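Group 3 allergen SMIPP-S Yv6023A04 (Sarcoptes scabiei type hominis, PDB 3H7O) is a scabies mite member of the trypsin-like S1 family that has probably lost the endopeptidase activity general to that family. Local coordinates at residues 194-199 and 212-217; 37-42 and 88-93; 68-73 and 97-102. The protein carries 3 engineered substitutions. All coordinates share one frame; numbering follows the deposited sequence.

Contact 1 (194-199 and 212-217); sequences VGVAAY and TKVGSY
Val196 and Thr212 form an antiparallel hydrogen-bonded pair in the beta hairpin of strands 192-197 and 209-213, part of the C-terminal barrel of the trypsin fold. Two bonds define the pair: Val196 N to Thr212 O is 3.0 Å, and Thr212 N to Val196 O is 2.8 Å. Gly195 and Lys213 follow as a non-hydrogen-bonded pair, in which Gly195 CA directs a C-H at Thr212 O. A further bond, Val214 N to Val194 O at 3.0 Å, is made where segment 212-217 leaves the strand for helical backbone angles; its donor stands 47° out of the carbonyl plane, so it does not follow the lone-pair direction.

The Val214 side chain closes this end. Its CB lies 3.6 Å from Val194 O. From there CG1 is anti to the backbone N (chi1 175°), which leaves CG2 beside that N and turned to the first strand. CG2 then sits 3.6 Å from Gly195 N and, at the tip, 3.8 Å from Val196 CG2, the two valines crossing at about a right angle. Beyond the pair, a classic beta bulge sets Val194 and Gly195 together opposite Thr187 of the neighbouring strand 186-189. Water 1 completes the junction, donating to Val194 O and accepting from Gly215 N, 2.8 Å each, so that this carbonyl oxygen holds both the water and Val214 N.

Contact 2 (37-42 and 88-93); sequences FVLTAA and NDIAIL
Val38 and Leu93, and two residues on Thr40 and Ala91, are the antiparallel hydrogen-bonded pairs that join strands 37-40 and 91-95 in the N-terminal barrel of the trypsin fold. Leu93 N reaches Val38 O at 2.8 Å and is nearly straight (173° at the hydrogen), while Thr40 N approaches Ala91 O at 2.8 Å almost on the line of its C=O. The reverse bond, Ala91 N to Thr40 O at 2.9 Å, comes from above the carbonyl plane, 42° out.

Apolar contacts occupy both faces. On the Leu39 and Ile92 face, Leu39 CD1 touches both Ile92 CG1 and Ile90 CG1 at 3.7 Å, and Ile92 CG2 meets Phe37 CD1 at 3.5 Å, oblique to the ring. On the other face, chi1 of -170° sets Thr40 OG1 anti to the backbone N, where it hydrogen-bonds Gly29 O, and leaves CG2 between N and the carbonyl carbon, 4.0 Å from Leu93 CG.

The polar side chain is that of Asp89: OD1 accepts a hydrogen bond from His43 N and lies 2.9 Å from Ala42 N. By the motifs TAAHC and NDIAIL, His43 and Asp89 stand at the places of the triad histidine and aspartate of active S1 relatives. Helix 218-225 packs on the Ile90 and Ile92 side through Trp220, Ile221 and Ile224, while Leu78 and Val76 of strand 68-78 and Val45 of helix 42-45 cover Ala91 and Leu93.

Contact 3 (68-73 and 97-102); sequences KSDPYV and RPLKLD
Tyr72 and Arg97 bring the two backbones closest, with their CA atoms 5.7 Å apart; at the other end Lys68 CA and Lys100 CA are separated by 8.3 Å. The two segments run in nearly opposite directions, 163° apart, yet no clear hydrogen bond joins them: side chains bridge the widening gap between the first part of strand 68-78 and the irregular segment 97-102.

With chi1 at -167°, the Asp70 carboxylate swings across so that OD2 lies 2.7 Å from Arg97 O. Two oxygens so close suggest that the acid is protonated and donates, which its burial against Leu99 CD2, 3.7 Å from Asp70 OD2, would probably assist. Asp70 OD1 accepts a weak hydrogen bond from Tyr72 N at 3.1 Å, so the carboxylate also spans Pro71, in the manner of an Asx turn.

Over one face of the Tyr72 ring sits Arg97 CB, a CH-pi contact 3.8 Å from the centroid and 28° off the normal. The arginine chain then bends at chi2, and its NH1 makes a weak hydrogen bond to Pro98 O. At the wider end, Lys68 CE rests 4.1 Å from Lys100 CB, while Lys68 NZ forms a salt bridge with Glu58.

Strand 54-57 borders the contact through Tyr57, which touches Lys68 and Leu99; Leu95 of strand 91-95 packs on Asp70, and Ile32 of strand 26-32 on Leu99.

How the contacts relate
Contacts 2 and 3 belong to the N-terminal barrel and contact 1 to the C-terminal one. Along the chain the segments of contacts 2 and 3 alternate, and contact 1 opens after both have closed. Contacts 2 and 3, centres 16 Å apart, draw on strands 91-95 and 68-78, neighbours in the six-stranded sheet, and meet where Val38 CG2 lies 4.1 Å from Leu99 CD1. Contacts 1 and 2, about 10 Å between centres, touch across the barrel interface: Val196 CG2 packs on Leu39 CD2, and Tyr217 OH probably hydrogen-bonds Asn88 OD1. Active S1 relatives form their cleft between the barrels, beside this junction; contact 3, about 23 Å from contact 1 between centres, is remote from it.

Contact 1 (194-199 and 212-217)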
loop_
_atom_site.group_PDB
_atom_site.type_symbol
_atom_site.label_atom_id
_atom_site.label_comp_id
_atom_site.label_asym_id
_atom_site.label_seq_id
_atom_site.Cartn_x
_atom_site.Cartn_y
_atom_site.Cartn_z
ATOM N N VAL A 194 -7.596 6.444 -1.613
ATOM C CA VAL A 194 -8.454 5.937 -2.689
ATOM C C VAL A 194 -8.000 4.577 -3.212
ATOM O O VAL A 194 -8.802 3.817 -3.753
ATOM C CB VAL A 194 -8.611 6.959 -3.848
ATOM C CG1 VAL A 194 -9.192 8.271 -3.316
ATOM C CG2 VAL A 194 -7.281 7.210 -4.550
ATOM N N GLY A 195 -6.719 4.268 -3.027
ATOM C CA GLY A 195 -6.171 3.001 -3.492
ATOM C C GLY A 195 -5.116 2.394 -2.586
ATOM O O GLY A 195 -4.489 3.090 -1.783
ATOM N N VAL A 196 -4.951 1.081 -2.717
ATOM C CA VAL A 196 -3.829 0.345 -2.149
ATOM C C VAL A 196 -3.152 -0.321 -3.338
ATOM O O VAL A 196 -3.795 -1.081 -4.068
ATOM C CB VAL A 196 -4.299 -0.752 -1.151
ATOM C CG1 VAL A 196 -3.122 -1.585 -0.657
ATOM C CG2 VAL A 196 -5.039 -0.131 0.029
ATOM N N ALA A 197 -1.870 -0.025 -3.550
ATOM C CA ALA A 197 -1.165 -0.552 -4.718
ATOM C C ALA A 197 -1.169 -2.079 -4.765
ATOM O O ALA A 197 -0.917 -2.753 -3.761
ATOM C CB ALA A 197 0.258 -0.015 -4.787
ATOM N N ALA A 198 -1.493 -2.609 -5.939
ATOM C CA ALA A 198 -1.332 -4.023 -6.232
ATOM C C ALA A 198 -0.030 -4.168 -6.998
ATOM O O ALA A 198 0.514 -3.173 -7.491
ATOM C CB ALA A 198 -2.507 -4.528 -7.059
ATOM N N TYR A 199 0.494 -5.390 -7.073
ATOM C CA TYR A 199 1.649 -5.665 -7.918
ATOM C C TYR A 199 1.578 -7.057 -8.530
ATOM O O TYR A 199 1.413 -8.052 -7.819
ATOM C CB TYR A 199 2.973 -5.468 -7.164
ATOM C CG TYR A 199 4.186 -5.589 -8.063
ATOM C CD1 TYR A 199 4.663 -4.492 -8.777
ATOM C CD2 TYR A 199 4.844 -6.811 -8.215
ATOM C CE1 TYR A 199 5.768 -4.604 -9.614
ATOM C CE2 TYR A 199 5.950 -6.931 -9.044
ATOM C CZ TYR A 199 6.406 -5.828 -9.739
ATOM O OH TYR A 199 7.500 -5.954 -10.559
ATOM N N THR A 212 -5.921 -1.613 -5.764
ATOM C CA THR A 212 -7.166 -2.067 -5.166
ATOM C C THR A 212 -7.958 -0.828 -4.764
ATOM O O THR A 212 -7.440 0.054 -4.078
ATOM C CB THR A 212 -6.908 -2.962 -3.938
ATOM O OG1 THR A 212 -6.193 -4.132 -4.350
ATOM C CG2 THR A 212 -8.223 -3.386 -3.289
ATOM N N LYS A 213 -9.206 -0.772 -5.217
ATOM C CA LYS A 213 -10.082 0.362 -4.982
ATOM C C LYS A 213 -10.600 0.337 -3.541
ATOM O O LYS A 213 -11.421 -0.506 -3.180
ATOM C CB LYS A 213 -11.228 0.325 -5.998
ATOM C CG LYS A 213 -12.158 1.526 -5.992
ATOM C CD LYS A 213 -12.910 1.661 -7.318
ATOM C CE LYS A 213 -13.575 0.356 -7.758
ATOM N NZ LYS A 213 -14.834 0.607 -8.523
ATOM N N VAL A 214 -10.102 1.260 -2.722
ATOM C CA VAL A 214 -10.441 1.303 -1.292
ATOM C C VAL A 214 -11.954 1.475 -1.080
ATOM O O VAL A 214 -12.533 0.864 -0.178
ATOM C CB VAL A 214 -9.612 2.378 -0.526
ATOM C CG1 VAL A 214 -10.070 2.503 0.925
ATOM C CG2 VAL A 214 -8.131 2.030 -0.559
ATOM N N GLY A 215 -12.587 2.273 -1.937
ATOM C CA GLY A 215 -14.039 2.489 -1.888
ATOM C C GLY A 215 -14.862 1.210 -1.901
ATOM O O GLY A 215 -15.940 1.154 -1.307
ATOM N N SER A 216 -14.347 0.178 -2.571
ATOM C CA SER A 216 -15.033 -1.114 -2.661
ATOM C C SER A 216 -15.012 -1.911 -1.357
ATOM O O SER A 216 -15.828 -2.815 -1.172
ATOM C CB SER A 216 -14.429 -1.957 -3.780
ATOM O OG SER A 216 -14.535 -1.292 -5.023
ATOM N N TYR A 217 -14.083 -1.570 -0.465
ATOM C CA TYR A 217 -13.886 -2.309 0.787
ATOM C C TYR A 217 -14.120 -1.465 2.036
ATOM O O TYR A 217 -13.919 -1.944 3.154
ATOM C CB TYR A 217 -12.472 -2.905 0.838
ATOM C CG TYR A 217 -12.176 -3.858 -0.298
ATOM C CD1 TYR A 217 -12.445 -5.223 -0.177
ATOM C CD2 TYR A 217 -11.631 -3.394 -1.497
ATOM C CE1 TYR A 217 -12.177 -6.098 -1.219
ATOM C CE2 TYR A 217 -11.363 -4.262 -2.549
ATOM C CZ TYR A 217 -11.636 -5.611 -2.403
ATOM O OH TYR A 217 -11.370 -6.472 -3.443
HETATM O O HOH W 1 -11.546 4.288 -3.570
HETATM O O HOH W 2 -3.541 -4.182 -3.647
#

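Contact 2 (37-42 and 88-93)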
loop_
_atom_site.group_PDB
_atom_site.type_symbol
_atom_site.label_atom_id
_atom_site.label_comp_id
_atom_site.label_asym_id
_atom_site.label_seq_id
_atom_site.Cartn_x
_atom_site.Cartn_y
_atom_site.Cartn_z
ATOM N N PHE A 37 -4.825 0.251 13.559
ATOM C CA PHE A 37 -4.953 -0.498 12.305
ATOM C C PHE A 37 -4.155 0.072 11.137
ATOM O O PHE A 37 -4.106 1.288 10.928
ATOM C CB PHE A 37 -6.430 -0.624 11.893
ATOM C CG PHE A 37 -7.289 -1.357 12.893
ATOM C CD1 PHE A 37 -7.309 -2.751 12.928
ATOM C CD2 PHE A 37 -8.093 -0.653 13.785
ATOM C CE1 PHE A 37 -8.107 -3.428 13.845
ATOM C CE2 PHE A 37 -8.894 -1.321 14.708
ATOM C CZ PHE A 37 -8.900 -2.714 14.738
ATOM N N VAL A 38 -3.543 -0.829 10.372
ATOM C CA VAL A 38 -2.838 -0.473 9.142
ATOM C C VAL A 38 -3.399 -1.256 7.955
ATOM O O VAL A 38 -3.622 -2.465 8.053
ATOM C CB VAL A 38 -1.305 -0.713 9.264
ATOM C CG1 VAL A 38 -0.623 -0.682 7.884
ATOM C CG2 VAL A 38 -0.675 0.325 10.190
ATOM N N LEU A 39 -3.617 -0.558 6.842
ATOM C CA LEU A 39 -4.109 -1.168 5.607
ATOM C C LEU A 39 -2.949 -1.463 4.660
ATOM O O LEU A 39 -2.136 -0.582 4.370
ATOM C CB LEU A 39 -5.128 -0.247 4.921
ATOM C CG LEU A 39 -5.971 -0.809 3.768
ATOM C CD1 LEU A 39 -6.971 -1.838 4.273
ATOM C CD2 LEU A 39 -6.698 0.315 3.048
ATOM N N THR A 40 -2.881 -2.701 4.174
ATOM C CA THR A 40 -1.804 -3.116 3.275
ATOM C C THR A 40 -2.318 -4.071 2.189
ATOM O O THR A 40 -3.531 -4.268 2.048
ATOM C CB THR A 40 -0.597 -3.720 4.072
ATOM O OG1 THR A 40 0.528 -3.901 3.204
ATOM C CG2 THR A 40 -0.959 -5.052 4.742
ATOM N N ALA A 41 -1.401 -4.639 1.412
ATOM C CA ALA A 41 -1.758 -5.646 0.424
ATOM C C ALA A 41 -1.781 -7.018 1.093
ATOM O O ALA A 41 -0.923 -7.322 1.923
ATOM C CB ALA A 41 -0.774 -5.623 -0.736
ATOM N N ALA A 42 -2.762 -7.840 0.735
ATOM C CA ALA A 42 -2.901 -9.170 1.325
ATOM C C ALA A 42 -1.747 -10.126 1.003
ATOM O O ALA A 42 -1.360 -10.932 1.856
ATOM C CB ALA A 42 -4.238 -9.794 0.943
ATOM N N ASN A 88 -8.879 -9.511 -4.438
ATOM C CA ASN A 88 -9.038 -9.005 -3.063
ATOM C C ASN A 88 -7.698 -8.905 -2.328
ATOM O O ASN A 88 -7.541 -9.414 -1.216
ATOM C CB ASN A 88 -10.031 -9.862 -2.264
ATOM C CG ASN A 88 -11.389 -9.958 -2.931
ATOM O OD1 ASN A 88 -11.934 -8.959 -3.397
ATOM N ND2 ASN A 88 -11.940 -11.164 -2.984
ATOM N N ASP A 89 -6.739 -8.245 -2.967
ATOM C CA ASP A 89 -5.384 -8.129 -2.449
ATOM C C ASP A 89 -5.283 -6.959 -1.474
ATOM O O ASP A 89 -4.592 -5.966 -1.725
ATOM C CB ASP A 89 -4.397 -7.971 -3.605
ATOM C CG ASP A 89 -2.971 -8.296 -3.207
ATOM O OD1 ASP A 89 -2.723 -8.636 -2.027
ATOM O OD2 ASP A 89 -2.097 -8.212 -4.090
ATOM N N ILE A 90 -5.976 -7.108 -0.352
ATOM C CA ILE A 90 -6.091 -6.067 0.654
ATOM C C ILE A 90 -6.173 -6.727 2.041
ATOM O O ILE A 90 -6.781 -7.790 2.198
ATOM C CB ILE A 90 -7.318 -5.158 0.354
ATOM C CG1 ILE A 90 -7.294 -3.893 1.217
ATOM C CG2 ILE A 90 -8.645 -5.951 0.460
ATOM C CD1 ILE A 90 -8.300 -2.835 0.788
ATOM N N ALA A 91 -5.532 -6.115 3.031
ATOM C CA ALA A 91 -5.485 -6.682 4.375
ATOM C C ALA A 91 -5.387 -5.595 5.423
ATOM O O ALA A 91 -4.782 -4.544 5.188
ATOM C CB ALA A 91 -4.307 -7.644 4.509
ATOM N N ILE A 92 -5.978 -5.858 6.583
ATOM C CA ILE A 92 -5.860 -4.963 7.725
ATOM C C ILE A 92 -5.018 -5.632 8.804
ATOM O O ILE A 92 -5.278 -6.774 9.189
ATOM C CB ILE A 92 -7.243 -4.550 8.279
ATOM C CG1 ILE A 92 -8.019 -3.774 7.208
ATOM C CG2 ILE A 92 -7.083 -3.690 9.543
ATOM C CD1 ILE A 92 -9.500 -3.585 7.509
ATOM N N LEU A 93 -3.990 -4.923 9.259
ATOM C CA LEU A 93 -3.160 -5.396 10.356
ATOM C C LEU A 93 -3.626 -4.748 11.651
ATOM O O LEU A 93 -3.727 -3.525 11.729
ATOM C CB LEU A 93 -1.682 -5.077 10.094
ATOM C CG LEU A 93 -1.084 -5.534 8.754
ATOM C CD1 LEU A 93 0.373 -5.114 8.646
ATOM C CD2 LEU A 93 -1.221 -7.037 8.547
#

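Contact 3 (68-73 and 97-102)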
loop_
_atom_site.group_PDB
_atom_site.type_symbol
_atom_site.label_atom_id
_atom_site.label_comp_id
_atom_site.label_asym_id
_atom_site.label_seq_id
_atom_site.Cartn_x
_atom_site.Cartn_y
_atom_site.Cartn_z
ATOM N N LYS A 68 9.952 5.294 13.623
ATOM C CA LYS A 68 9.522 4.394 14.695
ATOM C C LYS A 68 9.165 3.013 14.152
ATOM O O LYS A 68 8.883 2.863 12.960
ATOM C CB LYS A 68 8.308 4.978 15.417
ATOM C CG LYS A 68 8.596 6.226 16.218
ATOM C CD LYS A 68 7.311 6.789 16.796
ATOM C CE LYS A 68 7.604 7.687 17.980
ATOM N NZ LYS A 68 8.258 8.952 17.553
ATOM N N SER A 69 9.166 2.015 15.033
ATOM C CA SER A 69 8.753 0.666 14.667
ATOM C C SER A 69 7.856 0.028 15.723
ATOM O O SER A 69 8.177 0.030 16.916
ATOM C CB SER A 69 9.968 -0.218 14.388
ATOM O OG SER A 69 10.652 0.231 13.230
ATOM N N ASP A 70 6.729 -0.510 15.268
ATOM C CA ASP A 70 5.767 -1.169 16.139
ATOM C C ASP A 70 5.750 -2.665 15.825
ATOM O O ASP A 70 5.196 -3.072 14.803
ATOM C CB ASP A 70 4.373 -0.568 15.923
ATOM C CG ASP A 70 3.382 -0.966 17.002
ATOM O OD1 ASP A 70 3.538 -2.047 17.611
ATOM O OD2 ASP A 70 2.424 -0.194 17.227
ATOM N N PRO A 71 6.369 -3.484 16.698
ATOM C CA PRO A 71 6.438 -4.939 16.517
ATOM C C PRO A 71 5.309 -5.695 17.226
ATOM O O PRO A 71 5.519 -6.819 17.690
ATOM C CB PRO A 71 7.766 -5.284 17.179
ATOM C CG PRO A 71 7.824 -4.328 18.333
ATOM C CD PRO A 71 7.209 -3.041 17.828
ATOM N N TYR A 72 4.134 -5.083 17.320
ATOM C CA TYR A 72 3.031 -5.684 18.064
ATOM C C TYR A 72 1.805 -5.933 17.188
ATOM O O TYR A 72 0.687 -5.573 17.560
ATOM C CB TYR A 72 2.639 -4.810 19.261
ATOM C CG TYR A 72 3.661 -4.714 20.374
ATOM C CD1 TYR A 72 3.678 -5.645 21.416
ATOM C CD2 TYR A 72 4.583 -3.670 20.408
ATOM C CE1 TYR A 72 4.601 -5.544 22.459
ATOM C CE2 TYR A 72 5.509 -3.559 21.446
ATOM C CZ TYR A 72 5.513 -4.501 22.461
ATOM O OH TYR A 72 6.427 -4.392 23.479
ATOM N N VAL A 73 2.012 -6.544 16.025
ATOM C CA VAL A 73 0.887 -6.956 15.193
ATOM C C VAL A 73 0.268 -8.225 15.794
ATOM O O VAL A 73 0.956 -9.231 15.980
ATOM C CB VAL A 73 1.297 -7.168 13.712
ATOM C CG1 VAL A 73 0.105 -7.648 12.886
ATOM C CG2 VAL A 73 1.874 -5.880 13.122
ATOM N N ARG A 97 -0.342 -3.075 20.701
ATOM C CA ARG A 97 0.249 -1.857 21.242
ATOM C C ARG A 97 0.120 -0.807 20.139
ATOM O O ARG A 97 0.562 -1.041 19.010
ATOM C CB ARG A 97 1.719 -2.098 21.604
ATOM C CG ARG A 97 2.425 -0.959 22.344
ATOM C CD ARG A 97 3.216 -0.040 21.409
ATOM N NE ARG A 97 4.007 0.913 22.183
ATOM C CZ ARG A 97 3.582 2.114 22.564
ATOM N NH1 ARG A 97 2.368 2.541 22.222
ATOM N NH2 ARG A 97 4.374 2.893 23.287
ATOM N N PRO A 98 -0.496 0.350 20.451
ATOM C CA PRO A 98 -0.854 1.284 19.377
ATOM C C PRO A 98 0.336 2.038 18.793
ATOM O O PRO A 98 1.351 2.204 19.467
ATOM C CB PRO A 98 -1.808 2.263 20.065
ATOM C CG PRO A 98 -1.394 2.253 21.493
ATOM C CD PRO A 98 -0.857 0.870 21.785
ATOM N N LEU A 99 0.204 2.479 17.542
ATOM C CA LEU A 99 1.177 3.392 16.944
ATOM C C LEU A 99 1.176 4.695 17.733
ATOM O O LEU A 99 0.111 5.180 18.126
ATOM C CB LEU A 99 0.819 3.690 15.485
ATOM C CG LEU A 99 0.683 2.541 14.479
ATOM C CD1 LEU A 99 0.051 3.039 13.181
ATOM C CD2 LEU A 99 2.030 1.874 14.209
ATOM N N LYS A 100 2.365 5.241 17.975
ATOM C CA LYS A 100 2.509 6.527 18.655
ATOM C C LYS A 100 2.338 7.673 17.655
ATOM O O LYS A 100 3.317 8.312 17.241
ATOM C CB LYS A 100 3.875 6.626 19.347
ATOM C CG LYS A 100 4.080 5.656 20.499
ATOM C CD LYS A 100 5.376 5.940 21.248
ATOM C CE LYS A 100 5.251 7.162 22.152
ATOM N NZ LYS A 100 6.391 7.265 23.105
ATOM N N LEU A 101 1.090 7.927 17.270
ATOM C CA LEU A 101 0.786 8.966 16.291
ATOM C C LEU A 101 1.042 10.349 16.882
ATOM O O LEU A 101 0.623 10.646 18.002
ATOM C CB LEU A 101 -0.658 8.848 15.798
ATOM C CG LEU A 101 -1.138 7.498 15.252
ATOM C CD1 LEU A 101 -2.605 7.582 14.861
ATOM C CD2 LEU A 101 -0.296 7.034 14.070
ATOM N N ASP A 102 1.755 11.179 16.131
ATOM C CA ASP A 102 2.065 12.532 16.571
ATOM C C ASP A 102 1.290 13.573 15.762
ATOM O O ASP A 102 1.431 14.774 15.993
ATOM C CB ASP A 102 3.576 12.787 16.495
ATOM C CG ASP A 102 4.109 12.797 15.067
ATOM O OD1 ASP A 102 3.333 12.557 14.116
ATOM O OD2 ASP A 102 5.319 13.053 14.895
HETATM O O HOH W 3 7.402 11.998 16.170
#